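Local coordinates for protein delta toxin (Clostridium perfringens, PDB 2YGT) that probably acts as a haemolytic beta-pore-forming toxin that inserts an oligomeric beta-barrel into host cell membranes, at residues A[87-97]-A[220-231]; A[155-163]-A[172-180]. One frame throughout, in Å; residues are numbered along the deposited sequence.

Contact 1 lies wholly in the protein core, where strand 84-99 of one sheet meets helix 219-222 and strand 224-235 of the layer facing it. Contact 2 is the hairpin of strands 159-166 and 170-177, partly buried, with one face turned inward. The two share a sheet, because strand 170-177 pairs with strand 84-99, and they touch directly: Y159 OH reaches P90 O at 2.7 Å, a probable hydrogen bond. In sequence, contact 2 is nested inside the loop that contact 1 closes. Their chemistry follows their place: contact 1 is apolar packing between layers with one hydrogen bond, whereas contact 2 rests on backbone bonds, supplemented by threonines, an aromatic pair and a bridging water.

Contact 1 of 2, residues A[87-97]-A[220-231]; sequences MRWPIKYMVDL and LITGGFSPNFGV
Y93 packs against F225 and L220 and buries the most surface here, followed by I221 and V95. One face of the Y93 ring receives CB of F225, almost exactly over its centre, 3.4 Å from the centroid and 3° off the normal, a CH-pi contact. The two aromatic side chains run past each other in opposite directions, their rings oblique, with planes 39° apart. CG of Y93 stands opposite its carbonyl carbon (chi1 -66°), which swings the ring across F225 and carries the phenol to helix 219-222. There Y93 OH donates a hydrogen bond of 2.6 Å to L220 O, in the plane of that carbonyl. Tyrosine thus suits a place that needs an apolar face and a polar tip: the buried hydroxyl is paired without leaving the core.

I221 spreads its branches over three partners. I221 CG2 meets M87 CE at 3.5 Å, the extended methionine crossing it at about a right angle; CG1 lies by the P90 ring and CD1 near the W89 indole, whose NE1 is bonded to N267. Farther along, V95 CB sits against the rim of the F229 ring, 3.7 Å from F229 CE2 and near the ring plane; W173 stacks with that phenylalanine. L97 CD1 and V231 CG2 then meet tip to tip at 3.5 Å. Inward-facing Y93, V95 and L97 leave K92, M94 and D96 for the other face, where D96 bridges to K249. Such apolar packing between two facing layers is typical of a beta-sandwich, here in the elongated, strand-rich body of an aerolysin-family toxin.

Contact 2 of 2, residues A[155-163]-A[172-180]; sequences VQPDYNTIQ and SWNTEFAET
Y159 and F177 meet at about a right angle: the edge of F177 points into the face of the Y159 ring, with planes at 83° and CD2 of F177 3.7 Å from CE1 of Y159. F177 CA lies over the same tyrosine face. F177 can turn its ring this way because CG is anti to the backbone N (chi1 -173°). The phenol OH has its partner in strand 84-99, while F177 reaches W89 edge-to-face.

T161 and T175 cross obliquely on the inner face, T161 OG1 and T175 OG1 lying 3.0 Å apart; T161 OG1 donates to Q156 OE1 at 2.6 Å. Threonine suits both places: its hydroxyl can pair within the buried face while its methyl packs there. Q163 and W173 run side by side, amide and indole planes 30° apart, yet their nitrogens find S111 and P113 instead. On the other face CG2 of I162 lies against N174 CB.

Four backbone bonds join N160 with E176 and I162 with N174, as in a regular antiparallel hairpin. Beyond them, A178 N bonds D158 O at 2.8 Å, and one water donates to both D158 OD1 and E179 O. Backbone bonding therefore fixes the register, while buried hydroxyls arrive with partners.

Contact 1 of 2, residues A[87-97]-A[220-231]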
loop_
_atom_site.group_PDB
_atom_site.type_symbol
_atom_site.label_atom_id
_atom_site.label_comp_id
_atom_site.label_asym_id
_atom_site.label_seq_id
_atom_site.Cartn_x
_atom_site.Cartn_y
_atom_site.Cartn_z
ATOM N N MET A 87 0.318 -18.929 16.538
ATOM C CA MET A 87 -0.248 -18.347 15.332
ATOM C C MET A 87 0.684 -17.267 14.806
ATOM O O MET A 87 0.792 -16.190 15.391
ATOM C CB MET A 87 -1.631 -17.753 15.602
ATOM C CG MET A 87 -2.186 -16.952 14.436
ATOM S SD MET A 87 -3.667 -16.013 14.852
ATOM C CE MET A 87 -3.766 -14.902 13.452
ATOM N N ARG A 88 1.370 -17.563 13.709
ATOM C CA ARG A 88 2.222 -16.575 13.058
ATOM C C ARG A 88 1.371 -15.655 12.192
ATOM O O ARG A 88 0.527 -16.117 11.426
ATOM C CB ARG A 88 3.322 -17.266 12.247
ATOM C CG ARG A 88 4.287 -18.041 13.130
ATOM C CD ARG A 88 5.285 -18.870 12.340
ATOM N NE ARG A 88 6.208 -18.043 11.573
ATOM C CZ ARG A 88 7.430 -18.426 11.217
ATOM N NH1 ARG A 88 7.883 -19.622 11.576
ATOM N NH2 ARG A 88 8.204 -17.612 10.512
ATOM N N TRP A 89 1.585 -14.349 12.329
ATOM C CA TRP A 89 0.728 -13.362 11.681
ATOM C C TRP A 89 1.506 -12.099 11.293
ATOM O O TRP A 89 2.551 -11.805 11.877
ATOM C CB TRP A 89 -0.450 -13.011 12.602
ATOM C CG TRP A 89 -0.034 -12.309 13.864
ATOM C CD1 TRP A 89 0.643 -12.851 14.919
ATOM C CD2 TRP A 89 -0.266 -10.934 14.201
ATOM N NE1 TRP A 89 0.847 -11.899 15.889
ATOM C CE2 TRP A 89 0.300 -10.713 15.472
ATOM C CE3 TRP A 89 -0.897 -9.868 13.550
ATOM C CZ2 TRP A 89 0.257 -9.473 16.107
ATOM C CZ3 TRP A 89 -0.941 -8.634 14.181
ATOM C CH2 TRP A 89 -0.367 -8.447 15.449
ATOM N N PRO A 90 0.996 -11.346 10.302
ATOM C CA PRO A 90 1.672 -10.135 9.830
ATOM C C PRO A 90 1.275 -8.923 10.664
ATOM O O PRO A 90 0.239 -8.312 10.401
ATOM C CB PRO A 90 1.122 -9.957 8.404
ATOM C CG PRO A 90 0.030 -11.011 8.235
ATOM C CD PRO A 90 -0.275 -11.548 9.593
ATOM N N ILE A 91 2.078 -8.577 11.660
ATOM C CA ILE A 91 1.800 -7.377 12.435
ATOM C C ILE A 91 1.949 -6.117 11.575
ATOM O O ILE A 91 1.218 -5.142 11.765
ATOM C CB ILE A 91 2.697 -7.275 13.678
ATOM C CG1 ILE A 91 2.283 -6.076 14.532
ATOM C CG2 ILE A 91 4.163 -7.178 13.276
ATOM C CD1 ILE A 91 2.864 -6.096 15.930
ATOM N N LYS A 92 2.876 -6.143 10.618
ATOM C CA LYS A 92 3.164 -4.950 9.823
ATOM C C LYS A 92 3.495 -5.222 8.353
ATOM O O LYS A 92 4.253 -6.136 8.025
ATOM C CB LYS A 92 4.300 -4.146 10.460
ATOM C CG LYS A 92 4.367 -2.708 9.975
ATOM C CD LYS A 92 5.755 -2.117 10.128
ATOM C CE LYS A 92 6.165 -2.018 11.581
ATOM N NZ LYS A 92 7.319 -1.091 11.745
ATOM N N TYR A 93 2.907 -4.410 7.479
ATOM C CA TYR A 93 3.245 -4.390 6.062
ATOM C C TYR A 93 3.884 -3.044 5.744
ATOM O O TYR A 93 3.415 -2.007 6.213
ATOM C CB TYR A 93 1.994 -4.536 5.200
ATOM C CG TYR A 93 1.273 -5.862 5.288
ATOM C CD1 TYR A 93 1.678 -6.949 4.522
ATOM C CD2 TYR A 93 0.160 -6.016 6.107
ATOM C CE1 TYR A 93 1.005 -8.152 4.587
ATOM C CE2 TYR A 93 -0.514 -7.214 6.175
ATOM C CZ TYR A 93 -0.089 -8.277 5.413
ATOM O OH TYR A 93 -0.763 -9.473 5.481
ATOM N N MET A 94 4.940 -3.048 4.939
ATOM C CA MET A 94 5.596 -1.797 4.567
ATOM C C MET A 94 5.780 -1.691 3.059
ATOM O O MET A 94 6.174 -2.656 2.405
ATOM C CB MET A 94 6.946 -1.665 5.273
ATOM C CG MET A 94 6.874 -1.854 6.782
ATOM S SD MET A 94 8.490 -1.809 7.580
ATOM C CE MET A 94 8.991 -0.118 7.264
ATOM N N VAL A 95 5.490 -0.512 2.513
ATOM C CA VAL A 95 5.663 -0.261 1.086
ATOM C C VAL A 95 6.445 1.026 0.821
ATOM O O VAL A 95 6.088 2.099 1.311
ATOM C CB VAL A 95 4.313 -0.184 0.351
ATOM C CG1 VAL A 95 4.532 0.055 -1.140
ATOM C CG2 VAL A 95 3.499 -1.450 0.590
ATOM N N ASP A 96 7.512 0.907 0.040
ATOM C CA ASP A 96 8.317 2.060 -0.340
ATOM C C ASP A 96 8.272 2.265 -1.846
ATOM O O ASP A 96 8.364 1.309 -2.613
ATOM C CB ASP A 96 9.774 1.867 0.087
ATOM C CG ASP A 96 9.957 1.919 1.589
ATOM O OD1 ASP A 96 9.122 2.545 2.273
ATOM O OD2 ASP A 96 10.943 1.340 2.087
ATOM N N LEU A 97 8.118 3.515 -2.264
ATOM C CA LEU A 97 8.376 3.885 -3.647
ATOM C C LEU A 97 9.521 4.884 -3.649
ATOM O O LEU A 97 9.372 6.023 -3.199
ATOM C CB LEU A 97 7.133 4.470 -4.326
ATOM C CG LEU A 97 7.265 4.746 -5.829
ATOM C CD1 LEU A 97 5.896 4.852 -6.491
ATOM C CD2 LEU A 97 8.106 5.996 -6.104
ATOM N N LEU A 220 -6.408 -9.069 6.109
ATOM C CA LEU A 220 -4.968 -8.852 6.063
ATOM C C LEU A 220 -4.219 -9.971 6.787
ATOM O O LEU A 220 -3.032 -10.189 6.546
ATOM C CB LEU A 220 -4.605 -7.491 6.662
ATOM C CG LEU A 220 -4.609 -6.311 5.687
ATOM C CD1 LEU A 220 -5.966 -6.157 5.005
ATOM C CD2 LEU A 220 -4.205 -5.025 6.393
ATOM N N ILE A 221 -4.918 -10.678 7.670
ATOM C CA ILE A 221 -4.312 -11.774 8.417
ATOM C C ILE A 221 -4.596 -13.132 7.776
ATOM O O ILE A 221 -3.720 -13.996 7.727
ATOM C CB ILE A 221 -4.777 -11.786 9.891
ATOM C CG1 ILE A 221 -4.160 -10.613 10.653
ATOM C CG2 ILE A 221 -4.407 -13.100 10.559
ATOM C CD1 ILE A 221 -4.641 -10.486 12.084
ATOM N N THR A 222 -5.814 -13.317 7.280
ATOM C CA THR A 222 -6.200 -14.594 6.686
ATOM C C THR A 222 -5.704 -14.744 5.248
ATOM O O THR A 222 -5.367 -15.847 4.815
ATOM C CB THR A 222 -7.732 -14.804 6.716
ATOM O OG1 THR A 222 -8.387 -13.708 6.063
ATOM C CG2 THR A 222 -8.239 -14.918 8.155
ATOM N N GLY A 223 -5.663 -13.638 4.510
ATOM C CA GLY A 223 -5.256 -13.670 3.117
ATOM C C GLY A 223 -3.980 -12.897 2.842
ATOM O O GLY A 223 -2.968 -13.471 2.432
ATOM N N GLY A 224 -4.029 -11.588 3.065
ATOM C CA GLY A 224 -2.894 -10.722 2.811
ATOM C C GLY A 224 -3.320 -9.282 2.594
ATOM O O GLY A 224 -4.513 -8.967 2.607
ATOM N N PHE A 225 -2.341 -8.406 2.391
ATOM C CA PHE A 225 -2.610 -6.988 2.205
ATOM C C PHE A 225 -2.648 -6.626 0.721
ATOM O O PHE A 225 -1.753 -6.993 -0.042
ATOM C CB PHE A 225 -1.559 -6.151 2.947
ATOM C CG PHE A 225 -1.808 -4.668 2.893
ATOM C CD1 PHE A 225 -3.095 -4.164 2.976
ATOM C CD2 PHE A 225 -0.751 -3.779 2.783
ATOM C CE1 PHE A 225 -3.328 -2.803 2.932
ATOM C CE2 PHE A 225 -0.974 -2.418 2.742
ATOM C CZ PHE A 225 -2.266 -1.927 2.817
ATOM N N SER A 226 -3.703 -5.922 0.318
ATOM C CA SER A 226 -3.831 -5.440 -1.057
ATOM C C SER A 226 -3.765 -3.919 -1.122
ATOM O O SER A 226 -4.771 -3.258 -1.367
ATOM C CB SER A 226 -5.133 -5.930 -1.689
ATOM O OG SER A 226 -4.995 -7.247 -2.180
ATOM N N PRO A 227 -2.565 -3.357 -0.923
ATOM C CA PRO A 227 -2.436 -1.897 -0.890
ATOM C C PRO A 227 -2.679 -1.241 -2.247
ATOM O O PRO A 227 -2.471 -1.849 -3.297
ATOM C CB PRO A 227 -0.980 -1.686 -0.472
ATOM C CG PRO A 227 -0.274 -2.916 -0.911
ATOM C CD PRO A 227 -1.262 -4.042 -0.866
ATOM N N ASN A 228 -3.134 0.004 -2.206
ATOM C CA ASN A 228 -3.202 0.848 -3.385
ATOM C C ASN A 228 -2.722 2.227 -2.981
ATOM O O ASN A 228 -3.436 2.960 -2.302
ATOM C CB ASN A 228 -4.628 0.906 -3.935
ATOM C CG ASN A 228 -4.709 1.566 -5.310
ATOM O OD1 ASN A 228 -5.797 1.894 -5.784
ATOM N ND2 ASN A 228 -3.560 1.759 -5.954
ATOM N N PHE A 229 -1.496 2.563 -3.366
ATOM C CA PHE A 229 -0.920 3.855 -3.012
ATOM C C PHE A 229 -0.613 4.656 -4.276
ATOM O O PHE A 229 -0.634 4.114 -5.383
ATOM C CB PHE A 229 0.342 3.674 -2.167
ATOM C CG PHE A 229 0.128 2.867 -0.910
ATOM C CD1 PHE A 229 -1.041 2.996 -0.175
ATOM C CD2 PHE A 229 1.104 1.997 -0.450
ATOM C CE1 PHE A 229 -1.238 2.262 0.982
ATOM C CE2 PHE A 229 0.914 1.263 0.712
ATOM C CZ PHE A 229 -0.254 1.393 1.427
ATOM N N GLY A 230 -0.329 5.945 -4.120
ATOM C CA GLY A 230 -0.085 6.787 -5.278
ATOM C C GLY A 230 0.962 7.874 -5.125
ATOM O O GLY A 230 1.095 8.486 -4.066
ATOM N N VAL A 231 1.706 8.119 -6.200
ATOM C CA VAL A 231 2.677 9.207 -6.225
ATOM C C VAL A 231 2.548 10.038 -7.495
ATOM O O VAL A 231 1.968 9.601 -8.487
ATOM C CB VAL A 231 4.131 8.693 -6.146
ATOM C CG1 VAL A 231 4.340 7.809 -4.918
ATOM C CG2 VAL A 231 4.500 7.962 -7.428
#

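Contact 2 of 2, residues A[155-163]-A[172-180]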
loop_
_atom_site.group_PDB
_atom_site.type_symbol
_atom_site.label_atom_id
_atom_site.label_comp_id
_atom_site.label_asym_id
_atom_site.label_seq_id
_atom_site.Cartn_x
_atom_site.Cartn_y
_atom_site.Cartn_z
ATOM N N VAL A 155 -8.631 -1.654 1.280
ATOM C CA VAL A 155 -9.201 -1.922 2.595
ATOM C C VAL A 155 -8.133 -2.371 3.587
ATOM O O VAL A 155 -7.126 -2.975 3.207
ATOM C CB VAL A 155 -10.314 -2.992 2.522
ATOM C CG1 VAL A 155 -11.432 -2.521 1.617
ATOM C CG2 VAL A 155 -9.751 -4.322 2.033
ATOM N N GLN A 156 -8.362 -2.072 4.862
ATOM C CA GLN A 156 -7.400 -2.396 5.906
ATOM C C GLN A 156 -8.073 -2.649 7.261
ATOM O O GLN A 156 -7.712 -2.020 8.259
ATOM C CB GLN A 156 -6.391 -1.259 6.044
ATOM C CG GLN A 156 -7.039 0.097 6.258
ATOM C CD GLN A 156 -6.057 1.139 6.728
ATOM O OE1 GLN A 156 -4.848 0.936 6.663
ATOM N NE2 GLN A 156 -6.571 2.266 7.209
ATOM N N PRO A 157 -9.046 -3.578 7.306
ATOM C CA PRO A 157 -9.748 -3.876 8.560
ATOM C C PRO A 157 -8.782 -4.168 9.706
ATOM O O PRO A 157 -7.906 -5.022 9.569
ATOM C CB PRO A 157 -10.567 -5.133 8.213
ATOM C CG PRO A 157 -9.962 -5.650 6.931
ATOM C CD PRO A 157 -9.564 -4.406 6.206
ATOM N N ASP A 158 -8.941 -3.444 10.811
ATOM C CA ASP A 158 -8.144 -3.652 12.019
ATOM C C ASP A 158 -6.713 -3.132 11.912
ATOM O O ASP A 158 -5.930 -3.269 12.852
ATOM C CB ASP A 158 -8.139 -5.129 12.423
ATOM C CG ASP A 158 -9.524 -5.645 12.752
ATOM O OD1 ASP A 158 -10.442 -4.813 12.908
ATOM O OD2 ASP A 158 -9.694 -6.879 12.854
ATOM N N TYR A 159 -6.378 -2.539 10.771
ATOM C CA TYR A 159 -5.053 -1.964 10.558
ATOM C C TYR A 159 -5.137 -0.459 10.335
ATOM O O TYR A 159 -6.186 0.070 9.969
ATOM C CB TYR A 159 -4.374 -2.606 9.343
ATOM C CG TYR A 159 -3.871 -4.014 9.566
ATOM C CD1 TYR A 159 -4.757 -5.071 9.760
ATOM C CD2 TYR A 159 -2.505 -4.292 9.563
ATOM C CE1 TYR A 159 -4.294 -6.361 9.957
ATOM C CE2 TYR A 159 -2.037 -5.579 9.757
ATOM C CZ TYR A 159 -2.934 -6.609 9.953
ATOM O OH TYR A 159 -2.463 -7.890 10.146
ATOM N N ASN A 160 -4.019 0.225 10.558
ATOM C CA ASN A 160 -3.894 1.634 10.214
ATOM C C ASN A 160 -2.746 1.848 9.236
ATOM O O ASN A 160 -1.784 1.079 9.216
ATOM C CB ASN A 160 -3.671 2.487 11.465
ATOM C CG ASN A 160 -4.914 2.598 12.330
ATOM O OD1 ASN A 160 -4.937 3.348 13.305
ATOM N ND2 ASN A 160 -5.955 1.854 11.976
ATOM N N THR A 161 -2.850 2.896 8.427
ATOM C CA THR A 161 -1.783 3.240 7.494
ATOM C C THR A 161 -1.181 4.595 7.850
ATOM O O THR A 161 -1.894 5.581 8.035
ATOM C CB THR A 161 -2.281 3.272 6.029
ATOM O OG1 THR A 161 -2.733 1.966 5.649
ATOM C CG2 THR A 161 -1.161 3.702 5.093
ATOM N N ILE A 162 0.140 4.634 7.958
ATOM C CA ILE A 162 0.837 5.886 8.190
ATOM C C ILE A 162 1.918 6.094 7.137
ATOM O O ILE A 162 2.659 5.169 6.804
ATOM C CB ILE A 162 1.479 5.922 9.588
ATOM C CG1 ILE A 162 2.356 7.165 9.738
ATOM C CG2 ILE A 162 2.302 4.672 9.822
ATOM C CD1 ILE A 162 2.804 7.425 11.154
ATOM N N GLN A 163 1.998 7.305 6.599
ATOM C CA GLN A 163 3.081 7.639 5.687
ATOM C C GLN A 163 4.320 8.007 6.490
ATOM O O GLN A 163 4.358 9.043 7.154
ATOM C CB GLN A 163 2.695 8.773 4.734
ATOM C CG GLN A 163 3.783 9.075 3.710
ATOM C CD GLN A 163 3.277 9.868 2.524
ATOM O OE1 GLN A 163 2.791 10.988 2.672
ATOM N NE2 GLN A 163 3.406 9.296 1.334
ATOM N N SER A 172 6.821 6.464 1.633
ATOM C CA SER A 172 6.769 5.215 2.383
ATOM C C SER A 172 5.505 5.098 3.228
ATOM O O SER A 172 5.066 6.075 3.836
ATOM C CB SER A 172 7.987 5.107 3.294
ATOM O OG SER A 172 9.167 5.396 2.581
ATOM N N TRP A 173 4.936 3.897 3.282
ATOM C CA TRP A 173 3.739 3.660 4.077
ATOM C C TRP A 173 3.887 2.440 4.977
ATOM O O TRP A 173 4.390 1.397 4.558
ATOM C CB TRP A 173 2.513 3.483 3.179
ATOM C CG TRP A 173 2.187 4.675 2.340
ATOM C CD1 TRP A 173 1.372 5.717 2.675
ATOM C CD2 TRP A 173 2.666 4.947 1.019
ATOM N NE1 TRP A 173 1.314 6.624 1.640
ATOM C CE2 TRP A 173 2.102 6.174 0.613
ATOM C CE3 TRP A 173 3.519 4.272 0.140
ATOM C CZ2 TRP A 173 2.364 6.740 -0.631
ATOM C CZ3 TRP A 173 3.778 4.837 -1.097
ATOM C CH2 TRP A 173 3.202 6.058 -1.471
ATOM N N ASN A 174 3.450 2.589 6.221
ATOM C CA ASN A 174 3.351 1.473 7.149
ATOM C C ASN A 174 1.890 1.149 7.403
ATOM O O ASN A 174 1.125 1.997 7.867
ATOM C CB ASN A 174 4.038 1.797 8.476
ATOM C CG ASN A 174 5.532 1.540 8.440
ATOM O OD1 ASN A 174 6.043 0.905 7.516
ATOM N ND2 ASN A 174 6.241 2.024 9.454
ATOM N N THR A 175 1.501 -0.077 7.079
ATOM C CA THR A 175 0.181 -0.572 7.433
ATOM C C THR A 175 0.329 -1.603 8.548
ATOM O O THR A 175 0.696 -2.756 8.308
ATOM C CB THR A 175 -0.542 -1.168 6.221
ATOM O OG1 THR A 175 -0.648 -0.164 5.205
ATOM C CG2 THR A 175 -1.930 -1.637 6.608
ATOM N N GLU A 176 0.045 -1.167 9.771
ATOM C CA GLU A 176 0.296 -1.967 10.962
ATOM C C GLU A 176 -0.987 -2.269 11.725
ATOM O O GLU A 176 -1.904 -1.448 11.770
ATOM C CB GLU A 176 1.279 -1.230 11.872
ATOM C CG GLU A 176 1.753 -2.031 13.072
ATOM C CD GLU A 176 2.792 -1.284 13.887
ATOM O OE1 GLU A 176 3.431 -0.360 13.337
ATOM O OE2 GLU A 176 2.970 -1.618 15.077
ATOM N N PHE A 177 -1.042 -3.453 12.329
ATOM C CA PHE A 177 -2.211 -3.860 13.099
ATOM C C PHE A 177 -2.498 -2.847 14.201
ATOM O O PHE A 177 -1.584 -2.352 14.862
ATOM C CB PHE A 177 -2.030 -5.265 13.692
ATOM C CG PHE A 177 -3.269 -5.799 14.360
ATOM C CD1 PHE A 177 -3.516 -5.545 15.699
ATOM C CD2 PHE A 177 -4.199 -6.538 13.643
ATOM C CE1 PHE A 177 -4.663 -6.017 16.310
ATOM C CE2 PHE A 177 -5.345 -7.016 14.253
ATOM C CZ PHE A 177 -5.576 -6.755 15.590
ATOM N N ALA A 178 -3.774 -2.538 14.396
ATOM C CA ALA A 178 -4.164 -1.539 15.378
ATOM C C ALA A 178 -4.778 -2.181 16.616
ATOM O O ALA A 178 -4.170 -2.179 17.687
ATOM C CB ALA A 178 -5.128 -0.526 14.761
ATOM N N GLU A 179 -5.978 -2.736 16.463
ATOM C CA GLU A 179 -6.722 -3.264 17.601
ATOM C C GLU A 179 -7.916 -4.096 17.143
ATOM O O GLU A 179 -8.613 -3.725 16.197
ATOM C CB GLU A 179 -7.192 -2.116 18.495
ATOM C CG GLU A 179 -7.975 -2.556 19.720
ATOM C CD GLU A 179 -8.300 -1.399 20.646
ATOM O OE1 GLU A 179 -7.367 -0.679 21.065
ATOM O OE2 GLU A 179 -9.495 -1.209 20.946
ATOM N N THR A 180 -8.150 -5.216 17.821
ATOM C CA THR A 180 -9.251 -6.108 17.475
ATOM C C THR A 180 -10.590 -5.468 17.819
ATOM O O THR A 180 -10.638 -4.488 18.555
ATOM C CB THR A 180 -9.134 -7.473 18.208
ATOM O OG1 THR A 180 -9.465 -7.304 19.592
ATOM C CG2 THR A 180 -7.730 -8.039 18.082
HETATM O O HOH W 1 -10.493 -2.643 14.696
#